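Local coordinates for chromosome partition protein Smc (Pyrococcus yayanosii, PDB 5XEI) that is probably required for chromosome condensation and partitioning, as a homodimeric, DNA-binding ATPase of the SMC family, here cut to its head domain, coiled coil and joint, at residues Glu222-Glu225 with Arg226-Ala230; Lys276-Glu279 with Leu280-Asp284; Val318-Lys321 with Ala322-Asp325; Val328-Arg331 with Arg332-Leu336. All blocks are in the same frame, centred on the assembly; numbering follows the deposited sequence.

Contact 1: Glu222-Glu225 with Arg226-Ala230; sequences ERLE and RARVA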
loop_
_atom_site.group_PDB
_atom_site.type_symbol
_atom_site.label_atom_id
_atom_site.label_comp_id
_atom_site.label_asym_id
_atom_site.label_seq_id
_atom_site.Cartn_x
_atom_site.Cartn_y
_atom_site.Cartn_z
ATOM N N GLU A 222 -24.738 -52.071 -33.842
ATOM C CA GLU A 222 -24.592 -53.430 -33.343
ATOM C C GLU A 222 -25.801 -54.285 -33.683
ATOM O O GLU A 222 -25.658 -55.436 -34.111
ATOM C CB GLU A 222 -24.378 -53.413 -31.844
ATOM C CG GLU A 222 -23.079 -52.828 -31.488
ATOM C CD GLU A 222 -22.381 -53.667 -30.455
ATOM O OE1 GLU A 222 -23.083 -54.243 -29.582
ATOM O OE2 GLU A 222 -21.138 -53.801 -30.562
ATOM N N ARG A 223 -27.003 -53.758 -33.470
ATOM C CA ARG A 223 -28.170 -54.520 -33.892
ATOM C C ARG A 223 -28.114 -54.780 -35.393
ATOM O O ARG A 223 -28.316 -55.917 -35.841
ATOM C CB ARG A 223 -29.460 -53.810 -33.464
ATOM C CG ARG A 223 -29.826 -54.035 -31.980
ATOM C CD ARG A 223 -30.450 -55.438 -31.640
ATOM N NE ARG A 223 -29.680 -56.607 -32.090
ATOM C CZ ARG A 223 -30.105 -57.880 -32.070
ATOM N NH1 ARG A 223 -31.301 -58.195 -31.561
ATOM N NH2 ARG A 223 -29.304 -58.858 -32.525
ATOM N N LEU A 224 -27.731 -53.768 -36.177
ATOM C CA LEU A 224 -27.611 -53.965 -37.616
ATOM C C LEU A 224 -26.670 -55.117 -37.961
ATOM O O LEU A 224 -26.893 -55.818 -38.953
ATOM C CB LEU A 224 -27.145 -52.672 -38.291
ATOM C CG LEU A 224 -26.894 -52.768 -39.796
ATOM C CD1 LEU A 224 -28.165 -53.160 -40.525
ATOM C CD2 LEU A 224 -26.337 -51.458 -40.331
ATOM N N GLU A 225 -25.632 -55.358 -37.161
ATOM C CA GLU A 225 -24.707 -56.393 -37.597
ATOM C C GLU A 225 -25.154 -57.789 -37.198
ATOM O O GLU A 225 -24.963 -58.737 -37.967
ATOM C CB GLU A 225 -23.291 -56.130 -37.080
ATOM C CG GLU A 225 -22.183 -56.784 -37.955
ATOM C CD GLU A 225 -22.086 -56.230 -39.412
ATOM O OE1 GLU A 225 -21.134 -56.601 -40.145
ATOM O OE2 GLU A 225 -22.950 -55.430 -39.844
ATOM N N ARG A 226 -25.754 -57.952 -36.022
ATOM C CA ARG A 226 -26.302 -59.256 -35.675
ATOM C C ARG A 226 -27.414 -59.649 -36.654
ATOM O O ARG A 226 -27.446 -60.774 -37.167
ATOM C CB ARG A 226 -26.794 -59.230 -34.229
ATOM C CG ARG A 226 -25.887 -58.511 -33.186
ATOM C CD ARG A 226 -26.314 -58.931 -31.731
ATOM N NE ARG A 226 -25.782 -58.119 -30.607
ATOM C CZ ARG A 226 -26.174 -56.877 -30.286
ATOM N NH1 ARG A 226 -27.082 -56.278 -31.032
ATOM N NH2 ARG A 226 -25.655 -56.215 -29.237
ATOM N N ALA A 227 -28.295 -58.699 -36.982
ATOM C CA ALA A 227 -29.281 -58.917 -38.035
ATOM C C ALA A 227 -28.633 -59.331 -39.351
ATOM O O ALA A 227 -29.195 -60.135 -40.103
ATOM C CB ALA A 227 -30.119 -57.655 -38.231
ATOM N N ARG A 228 -27.458 -58.790 -39.663
ATOM C CA ARG A 228 -26.795 -59.217 -40.890
ATOM C C ARG A 228 -26.326 -60.660 -40.783
ATOM O O ARG A 228 -26.395 -61.420 -41.757
ATOM C CB ARG A 228 -25.626 -58.295 -41.216
ATOM C CG ARG A 228 -26.068 -57.007 -41.827
ATOM C CD ARG A 228 -24.899 -56.095 -42.084
ATOM N NE ARG A 228 -25.364 -54.844 -42.658
ATOM C CZ ARG A 228 -24.632 -53.745 -42.737
ATOM N NH1 ARG A 228 -23.388 -53.740 -42.264
ATOM N NH2 ARG A 228 -25.159 -52.653 -43.280
ATOM N N VAL A 229 -25.853 -61.063 -39.603
ATOM C CA VAL A 229 -25.447 -62.451 -39.438
ATOM C C VAL A 229 -26.674 -63.363 -39.451
ATOM O O VAL A 229 -26.637 -64.465 -40.021
ATOM C CB VAL A 229 -24.607 -62.615 -38.155
ATOM C CG1 VAL A 229 -24.166 -64.038 -38.001
ATOM C CG2 VAL A 229 -23.380 -61.713 -38.197
ATOM N N ALA A 230 -27.783 -62.900 -38.861
ATOM C CA ALA A 230 -29.025 -63.668 -38.836
ATOM C C ALA A 230 -29.542 -63.928 -40.243
ATOM O O ALA A 230 -29.712 -65.083 -40.648
ATOM C CB ALA A 230 -30.085 -62.936 -38.016
#

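Contact 2: Lys276-Glu279 with Leu280-Asp284; sequences KRRE and LKHFD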
loop_
_atom_site.group_PDB
_atom_site.type_symbol
_atom_site.label_atom_id
_atom_site.label_comp_id
_atom_site.label_asym_id
_atom_site.label_seq_id
_atom_site.Cartn_x
_atom_site.Cartn_y
_atom_site.Cartn_z
ATOM N N LYS A 276 -21.341 -67.880 -49.267
ATOM C CA LYS A 276 -22.174 -67.405 -48.165
ATOM C C LYS A 276 -22.247 -68.405 -47.000
ATOM O O LYS A 276 -23.035 -68.179 -46.081
ATOM C CB LYS A 276 -23.582 -67.043 -48.675
ATOM C CG LYS A 276 -23.710 -65.608 -49.279
ATOM C CD LYS A 276 -23.749 -64.464 -48.250
ATOM C CE LYS A 276 -23.135 -63.153 -48.750
ATOM N NZ LYS A 276 -21.919 -62.749 -47.974
ATOM N N ARG A 277 -21.468 -69.497 -47.006
ATOM C CA ARG A 277 -21.217 -70.304 -45.809
ATOM C C ARG A 277 -19.868 -69.952 -45.213
ATOM O O ARG A 277 -19.739 -69.683 -44.013
ATOM C CB ARG A 277 -21.164 -71.815 -46.098
ATOM C CG ARG A 277 -21.924 -72.401 -47.236
ATOM C CD ARG A 277 -21.713 -73.929 -47.322
ATOM N NE ARG A 277 -20.443 -74.205 -47.859
ATOM C CZ ARG A 277 -20.236 -74.758 -48.982
ATOM N NH1 ARG A 277 -21.216 -75.140 -49.688
ATOM N NH2 ARG A 277 -19.046 -74.955 -49.396
ATOM N N ARG A 278 -18.849 -70.016 -46.063
ATOM C CA ARG A 278 -17.501 -69.642 -45.677
ATOM C C ARG A 278 -17.429 -68.192 -45.213
ATOM O O ARG A 278 -16.524 -67.823 -44.454
ATOM C CB ARG A 278 -16.580 -69.906 -46.859
ATOM C CG ARG A 278 -15.263 -69.238 -46.818
ATOM C CD ARG A 278 -15.014 -68.580 -48.141
ATOM N NE ARG A 278 -13.679 -68.029 -48.132
ATOM C CZ ARG A 278 -13.395 -66.740 -48.236
ATOM N NH1 ARG A 278 -14.349 -65.826 -48.365
ATOM N NH2 ARG A 278 -12.138 -66.370 -48.184
ATOM N N GLU A 279 -18.391 -67.367 -45.628
ATOM C CA GLU A 279 -18.446 -65.979 -45.184
ATOM C C GLU A 279 -18.517 -65.871 -43.665
ATOM O O GLU A 279 -17.926 -64.955 -43.074
ATOM C CB GLU A 279 -19.658 -65.316 -45.825
ATOM C CG GLU A 279 -19.553 -63.839 -46.096
ATOM C CD GLU A 279 -20.394 -63.061 -45.124
ATOM O OE1 GLU A 279 -20.721 -63.657 -44.083
ATOM O OE2 GLU A 279 -20.763 -61.901 -45.408
ATOM N N LEU A 280 -19.228 -66.796 -43.021
ATOM C CA LEU A 280 -19.419 -66.759 -41.576
ATOM C C LEU A 280 -18.300 -67.428 -40.813
ATOM O O LEU A 280 -18.221 -67.260 -39.589
ATOM C CB LEU A 280 -20.719 -67.435 -41.158
ATOM C CG LEU A 280 -21.970 -67.012 -41.902
ATOM C CD1 LEU A 280 -22.114 -67.806 -43.182
ATOM C CD2 LEU A 280 -23.118 -67.223 -40.979
ATOM N N LYS A 281 -17.451 -68.199 -41.499
ATOM C CA LYS A 281 -16.214 -68.668 -40.887
ATOM C C LYS A 281 -15.394 -67.500 -40.353
ATOM O O LYS A 281 -14.561 -67.685 -39.458
ATOM C CB LYS A 281 -15.404 -69.488 -41.910
ATOM C CG LYS A 281 -16.172 -70.686 -42.513
ATOM C CD LYS A 281 -15.346 -71.465 -43.559
ATOM C CE LYS A 281 -16.109 -72.667 -44.143
ATOM N NZ LYS A 281 -15.338 -73.340 -45.231
ATOM N N HIS A 282 -15.655 -66.295 -40.855
ATOM C CA HIS A 282 -14.877 -65.112 -40.543
ATOM C C HIS A 282 -15.624 -64.139 -39.637
ATOM O O HIS A 282 -15.125 -63.040 -39.375
ATOM C CB HIS A 282 -14.454 -64.441 -41.850
ATOM C CG HIS A 282 -13.811 -65.388 -42.814
ATOM N ND1 HIS A 282 -13.868 -65.217 -44.181
ATOM C CD2 HIS A 282 -13.102 -66.524 -42.608
ATOM C CE1 HIS A 282 -13.218 -66.203 -44.775
ATOM N NE2 HIS A 282 -12.744 -67.009 -43.842
ATOM N N PHE A 283 -16.801 -64.508 -39.150
ATOM C CA PHE A 283 -17.484 -63.728 -38.131
ATOM C C PHE A 283 -17.158 -64.291 -36.758
ATOM O O PHE A 283 -17.067 -65.509 -36.583
ATOM C CB PHE A 283 -18.997 -63.725 -38.340
ATOM C CG PHE A 283 -19.476 -62.673 -39.301
ATOM C CD1 PHE A 283 -19.486 -61.340 -38.945
ATOM C CD2 PHE A 283 -19.928 -63.024 -40.555
ATOM C CE1 PHE A 283 -19.926 -60.382 -39.824
ATOM C CE2 PHE A 283 -20.374 -62.075 -41.430
ATOM C CZ PHE A 283 -20.379 -60.750 -41.064
ATOM N N ASP A 284 -16.994 -63.397 -35.786
ATOM C CA ASP A 284 -16.614 -63.808 -34.440
ATOM C C ASP A 284 -17.616 -64.801 -33.857
ATOM O O ASP A 284 -18.814 -64.768 -34.157
ATOM C CB ASP A 284 -16.492 -62.590 -33.525
ATOM C CG ASP A 284 -15.363 -61.671 -33.938
ATOM O OD1 ASP A 284 -14.621 -62.036 -34.879
ATOM O OD2 ASP A 284 -15.210 -60.592 -33.319
#

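Contact 3: Val318-Lys321 with Ala322-Asp325; sequences VNMK and AIED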
loop_
_atom_site.group_PDB
_atom_site.type_symbol
_atom_site.label_atom_id
_atom_site.label_comp_id
_atom_site.label_asym_id
_atom_site.label_seq_id
_atom_site.Cartn_x
_atom_site.Cartn_y
_atom_site.Cartn_z
ATOM N N VAL A 318 -22.287 -38.238 -37.183
ATOM C CA VAL A 318 -22.032 -38.356 -35.757
ATOM C C VAL A 318 -20.535 -38.221 -35.523
ATOM O O VAL A 318 -19.715 -38.509 -36.392
ATOM C CB VAL A 318 -22.561 -39.672 -35.153
ATOM C CG1 VAL A 318 -23.974 -39.964 -35.655
ATOM C CG2 VAL A 318 -21.602 -40.824 -35.426
ATOM N N ASN A 319 -20.186 -37.762 -34.329
ATOM C CA ASN A 319 -18.805 -37.471 -33.958
ATOM C C ASN A 319 -18.445 -38.413 -32.817
ATOM O O ASN A 319 -18.870 -38.212 -31.680
ATOM C CB ASN A 319 -18.659 -35.999 -33.564
ATOM C CG ASN A 319 -17.367 -35.702 -32.809
ATOM O OD1 ASN A 319 -16.347 -36.383 -32.977
ATOM N ND2 ASN A 319 -17.400 -34.659 -31.983
ATOM N N MET A 320 -17.676 -39.455 -33.097
ATOM C CA MET A 320 -17.471 -40.427 -32.039
ATOM C C MET A 320 -16.440 -39.982 -31.019
ATOM O O MET A 320 -16.417 -40.531 -29.905
ATOM C CB MET A 320 -17.089 -41.780 -32.623
ATOM C CG MET A 320 -18.055 -42.257 -33.679
ATOM S SD MET A 320 -18.457 -43.963 -33.285
ATOM C CE MET A 320 -19.438 -43.662 -31.817
ATOM N N LYS A 321 -15.604 -38.996 -31.361
ATOM C CA LYS A 321 -14.741 -38.401 -30.350
ATOM C C LYS A 321 -15.558 -37.893 -29.166
ATOM O O LYS A 321 -15.056 -37.844 -28.037
ATOM C CB LYS A 321 -13.925 -37.259 -30.951
ATOM C CG LYS A 321 -13.435 -37.519 -32.351
ATOM C CD LYS A 321 -12.029 -38.110 -32.346
ATOM C CE LYS A 321 -11.694 -38.835 -33.671
ATOM N NZ LYS A 321 -10.617 -39.885 -33.513
ATOM N N ALA A 322 -16.826 -37.545 -29.408
ATOM C CA ALA A 322 -17.674 -36.966 -28.373
ATOM C C ALA A 322 -17.749 -37.840 -27.124
ATOM O O ALA A 322 -17.777 -37.319 -26.007
ATOM C CB ALA A 322 -19.078 -36.715 -28.920
ATOM N N ILE A 323 -17.807 -39.162 -27.282
ATOM C CA ILE A 323 -17.921 -40.013 -26.106
ATOM C C ILE A 323 -16.722 -39.813 -25.194
ATOM O O ILE A 323 -16.862 -39.731 -23.965
ATOM C CB ILE A 323 -18.083 -41.486 -26.513
ATOM C CG1 ILE A 323 -19.428 -41.694 -27.203
ATOM C CG2 ILE A 323 -17.924 -42.404 -25.304
ATOM C CD1 ILE A 323 -19.450 -42.923 -28.110
ATOM N N GLU A 324 -15.528 -39.710 -25.769
ATOM C CA GLU A 324 -14.380 -39.478 -24.901
ATOM C C GLU A 324 -14.216 -37.994 -24.578
ATOM O O GLU A 324 -13.775 -37.651 -23.475
ATOM C CB GLU A 324 -13.103 -40.046 -25.529
ATOM C CG GLU A 324 -13.059 -41.576 -25.699
ATOM C CD GLU A 324 -13.632 -42.364 -24.504
ATOM O OE1 GLU A 324 -14.410 -43.328 -24.729
ATOM O OE2 GLU A 324 -13.305 -42.023 -23.349
ATOM N N ASP A 325 -14.568 -37.101 -25.520
ATOM C CA ASP A 325 -14.452 -35.662 -25.282
ATOM C C ASP A 325 -15.311 -35.224 -24.106
ATOM O O ASP A 325 -14.902 -34.376 -23.305
ATOM C CB ASP A 325 -14.851 -34.877 -26.535
ATOM C CG ASP A 325 -13.705 -34.735 -27.542
ATOM O OD1 ASP A 325 -12.552 -35.058 -27.177
ATOM O OD2 ASP A 325 -13.959 -34.300 -28.701
#

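Contact 4: Val328-Arg331 with Arg332-Leu336; sequences VVER and RYLEL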
loop_
_atom_site.group_PDB
_atom_site.type_symbol
_atom_site.label_atom_id
_atom_site.label_comp_id
_atom_site.label_asym_id
_atom_site.label_seq_id
_atom_site.Cartn_x
_atom_site.Cartn_y
_atom_site.Cartn_z
ATOM N N VAL A 328 -13.671 -35.632 -20.652
ATOM C CA VAL A 328 -12.575 -34.709 -20.406
ATOM C C VAL A 328 -13.100 -33.315 -20.095
ATOM O O VAL A 328 -12.536 -32.590 -19.260
ATOM C CB VAL A 328 -11.623 -34.712 -21.609
ATOM C CG1 VAL A 328 -10.918 -33.444 -21.730
ATOM C CG2 VAL A 328 -10.661 -35.762 -21.451
ATOM N N VAL A 329 -14.183 -32.913 -20.754
ATOM C CA VAL A 329 -14.664 -31.563 -20.529
ATOM C C VAL A 329 -15.452 -31.516 -19.237
ATOM O O VAL A 329 -15.435 -30.505 -18.525
ATOM C CB VAL A 329 -15.488 -31.076 -21.731
ATOM C CG1 VAL A 329 -16.056 -29.707 -21.463
ATOM C CG2 VAL A 329 -14.635 -31.048 -22.985
ATOM N N GLU A 330 -16.106 -32.614 -18.880
ATOM C CA GLU A 330 -16.807 -32.645 -17.611
ATOM C C GLU A 330 -15.839 -32.526 -16.426
ATOM O O GLU A 330 -16.084 -31.755 -15.491
ATOM C CB GLU A 330 -17.655 -33.902 -17.518
ATOM C CG GLU A 330 -18.233 -34.021 -16.162
ATOM C CD GLU A 330 -19.635 -33.494 -16.147
ATOM O OE1 GLU A 330 -20.033 -32.952 -15.107
ATOM O OE2 GLU A 330 -20.324 -33.608 -17.177
ATOM N N ARG A 331 -14.730 -33.278 -16.450
ATOM C CA ARG A 331 -13.725 -33.106 -15.402
ATOM C C ARG A 331 -13.283 -31.657 -15.303
ATOM O O ARG A 331 -13.190 -31.105 -14.201
ATOM C CB ARG A 331 -12.512 -34.018 -15.628
ATOM C CG ARG A 331 -12.851 -35.486 -15.724
ATOM C CD ARG A 331 -11.618 -36.396 -15.693
ATOM N NE ARG A 331 -11.662 -37.352 -16.798
ATOM C CZ ARG A 331 -12.079 -38.614 -16.689
ATOM N NH1 ARG A 331 -12.084 -39.403 -17.763
ATOM N NH2 ARG A 331 -12.505 -39.088 -15.516
ATOM N N ARG A 332 -13.037 -31.010 -16.439
ATOM C CA ARG A 332 -12.679 -29.597 -16.405
ATOM C C ARG A 332 -13.806 -28.769 -15.795
ATOM O O ARG A 332 -13.564 -27.853 -14.998
ATOM C CB ARG A 332 -12.342 -29.106 -17.811
ATOM C CG ARG A 332 -11.652 -27.767 -17.817
ATOM C CD ARG A 332 -11.448 -27.216 -19.208
ATOM N NE ARG A 332 -11.038 -25.813 -19.126
ATOM C CZ ARG A 332 -11.099 -24.945 -20.138
ATOM N NH1 ARG A 332 -11.547 -25.322 -21.334
ATOM N NH2 ARG A 332 -10.707 -23.694 -19.955
ATOM N N TYR A 333 -15.050 -29.108 -16.124
ATOM C CA TYR A 333 -16.184 -28.401 -15.551
ATOM C C TYR A 333 -16.190 -28.531 -14.039
ATOM O O TYR A 333 -16.142 -27.530 -13.319
ATOM C CB TYR A 333 -17.475 -28.940 -16.140
ATOM C CG TYR A 333 -18.684 -28.140 -15.771
ATOM C CD1 TYR A 333 -18.818 -26.822 -16.188
ATOM C CD2 TYR A 333 -19.712 -28.706 -15.035
ATOM C CE1 TYR A 333 -19.937 -26.077 -15.857
ATOM C CE2 TYR A 333 -20.834 -27.978 -14.708
ATOM C CZ TYR A 333 -20.942 -26.667 -15.122
ATOM O OH TYR A 333 -22.061 -25.947 -14.786
ATOM N N LEU A 334 -16.223 -29.771 -13.537
ATOM C CA LEU A 334 -16.275 -29.976 -12.094
ATOM C C LEU A 334 -15.064 -29.384 -11.391
ATOM O O LEU A 334 -15.140 -29.074 -10.192
ATOM C CB LEU A 334 -16.399 -31.462 -11.754
ATOM C CG LEU A 334 -17.845 -31.951 -11.688
ATOM C CD1 LEU A 334 -17.923 -33.397 -11.287
ATOM C CD2 LEU A 334 -18.692 -31.096 -10.751
ATOM N N GLU A 335 -13.961 -29.181 -12.103
ATOM C CA GLU A 335 -12.843 -28.629 -11.372
ATOM C C GLU A 335 -12.882 -27.123 -11.316
ATOM O O GLU A 335 -12.478 -26.536 -10.310
ATOM C CB GLU A 335 -11.541 -29.095 -11.975
ATOM C CG GLU A 335 -11.081 -30.318 -11.287
ATOM C CD GLU A 335 -9.715 -30.722 -11.734
ATOM O OE1 GLU A 335 -8.815 -29.841 -11.784
ATOM O OE2 GLU A 335 -9.565 -31.926 -12.055
ATOM N N LEU A 336 -13.358 -26.481 -12.380
ATOM C CA LEU A 336 -13.598 -25.048 -12.304
ATOM C C LEU A 336 -14.608 -24.711 -11.200
ATOM O O LEU A 336 -14.420 -23.738 -10.465
ATOM C CB LEU A 336 -14.066 -24.534 -13.660
ATOM C CG LEU A 336 -13.077 -24.546 -14.814
ATOM C CD1 LEU A 336 -13.793 -24.090 -16.077
ATOM C CD2 LEU A 336 -11.900 -23.624 -14.516
#

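Contact 1: Glu222-Glu225 with Arg226-Ala230
Arg-228 NH1 donates to Glu-225 OE2 at 3.0 Å, a salt bridge between side chains three residues apart on helix 170-246. The carboxylate oxygen uses its syn lone pair but lies tilted from the guanidinium plane, so the hydrogen bond is bent, 136° at the hydrogen. Extended from CG to NE, the Arg-228 chain brings its guanidinium back over the preceding turn, where Leu-224 CD2 sits on one face, 3.4 Å from Arg-228 NH2 and offset toward the rim. Arginine suits this place because its flat cation can give one N-H to a carboxylate while a methyl packs on its face. A serine in place of Arg-228 would probably leave the Glu-225 carboxylate without its positive mate and uncover the Leu-224 methyl.

A second pair is looser: Glu-222 OE1 lies 3.3 Å from Arg-226 NH2, well out of the guanidinium plane, and the two flat groups stand 88° apart, so charge alone links them. Arg-223 crosses Arg-226 at about a right angle, and the nearby Glu-222 carboxylate probably eases the like charges.

Beneath the side chains run the helical bonds, Ala-227 N to Arg-223 O at 3.0 Å and Arg-226 N to Glu-222 O at 3.2 Å among them. Ala-227 and Leu-224 are buried against helix 298-315, touching Ile-305 and Met-308, while Val-229 meets Leu-287 and Ile-288 of helix 285-289. Acid-to-arginine pairs spaced i to i+3 and i to i+4 beside a buried apolar face are characteristic of an amphipathic helix, here one in the coiled-coil arm of an SMC protein.

Contact 2: Lys276-Glu279 with Leu280-Asp284
At the passage from helix 261-278 toward the loop before helix 285-289, Leu-280 and Lys-281 fold back on the residues three places earlier. Leu-280 N donates to Arg-277 O at 3.1 Å, its nitrogen above the carbonyl plane, and Lys-281 N reaches Arg-278 O in a weak bond of the same i to i+3 spacing.

Arg-278 and His-282 meet through their flat groups. His-282 CE1 points at the middle of one guanidinium face, 3.5 Å from Arg-278 CZ, with the two planes 88° apart, a T-shaped (edge-to-face) meeting in which the histidine gives the edge. Arg-278 has CG anti to the backbone N (chi1 163°), which carries its guanidinium outward, and the His-282 ring folds back so that CE1 stands over it; the Arg-278 carbonyl oxygen lies over one face of the same ring. Arg-278 NH1 also has a salt bridge to Glu-275, which helps fix the guanidinium. The aliphatic part of Lys-281 crosses Arg-278 nearly at a right angle, Lys-281 CD 3.9 Å from Arg-278 CB.

Glu-279 works in two directions. Glu-279 OE2 takes a weak, salt-bridging bond from Lys-276 NZ at 2.9 Å, while OE1 lies at the edge of the Phe-283 ring, near its plane and next to CE2. An alanine at Glu-279 would probably leave the Lys-276 ammonium without this acid and the Phe-283 edge without its oxygen. Lys-276 and Glu-279 also touch Leu-232 of helix 170-246, and Leu-280 touches Leu-233. Aromatic C-H edges carry slight positive charge, so a carboxylate placed against both an ammonium and such an edge probably gains electrostatically from each.

Contact 3: Val318-Lys321 with Ala322-Asp325
Asn-319 O accepts from Ala-322 N at 3.1 Å and Met-320 O from Ile-323 N at 3.3 Å, each donor standing above its carbonyl plane, before Asp-325 N meets Lys-321 O at 2.7 Å nearly in line with the C=O and starts the i to i+4 pattern of helix 321-383. This change of spacing marks the first turn of the helix. Asn-319 caps it: Asn-319 OD1 accepts weakly from Lys-321 N at 3.2 Å, an Asx turn. With CG anti to the backbone N (chi1 164°), the short side chain bends forward to that N-H, while ND2 donates to Glu-210 OE1 on helix 170-246.

Met-320 and Ile-323 lie alongside each other, pointing the same way, with Met-320 CE 3.8 Å from Ile-323 CD1. Both are apolar and suit a place facing helix 170-246, Met-320 against Ala-214 and Leu-218 and Ile-323 against Leu-215. Ala-322, small and buried, comes close to Glu-210.

Because an amide carries both an acceptor and a donor, asparagine can serve a backbone N-H at the helix start with one end and a carboxylate of the partner helix with the other, so the cap is also tied to helix 170-246.

Contact 4: Val328-Arg331 with Arg332-Leu336
Val-329 and Tyr-333 belong to one turn of helix 321-383, the helix of the SMC coiled coil that runs back toward the head beside helix 170-246. The backbone bonds are of the regular i to i+4 kind. Tyr-333 N donates to Val-329 O and Leu-334 N to Glu-330 O, both at 2.8 Å, the latter nearly straight at 169°; Glu-335 N to Arg-331 O follows at 2.9 Å, and Arg-332 N to Val-328 O is longer at 3.3 Å.

Side-chain contacts along the turn are few and are van der Waals in kind. Glu-330 has CG anti to the backbone N (chi1 173°) and a bend at chi2, which carry its carboxylate outward from the helix, beside Leu-334, the two side chains crossing at a slant. Glu-330 OE1 comes 4.2 Å from Leu-334 CG. Glu-330 OE1 also approaches the Tyr-333 ring obliquely, 4.3 Å from its CD2.

Packing against the other helix is the third kind. Tyr-333 lies against Lys-201 and Leu-204, Glu-330 also touches Leu-204, and Arg-332, extended from CG to NE, reaches Val-200. Glu-330 and Arg-332 combine apolar stems with polar ends, which suits such positions: the stem can flank the interface while the end probably stays near solvent. Arg-331 and Glu-335 are exposed, as fits charged residues on an outer face. At the far end of the tyrosine, Tyr-333 OH makes a weak hydrogen bond with Lys-337 NZ, one turn further along.

In the fold
From the N terminus the chain leaves the head along helix 170-246, which carries contact 1 far out on the arm. Helix 261-278 then leads back to contact 2, and Phe-283 of its loop packs on Glu-225 and Val-229, so contacts 1 and 2 touch, their centres about 13 Å apart. Past helices 285-289 and 298-315, contact 3 opens helix 321-383, and contact 4 follows on it, about 16 Å away between centres, in the direction of the head. All four are local and in series: none closes a long loop, nests or crosses. Contacts 2, 3 and 4 each lean on helix 170-246, the common spine of the coiled coil.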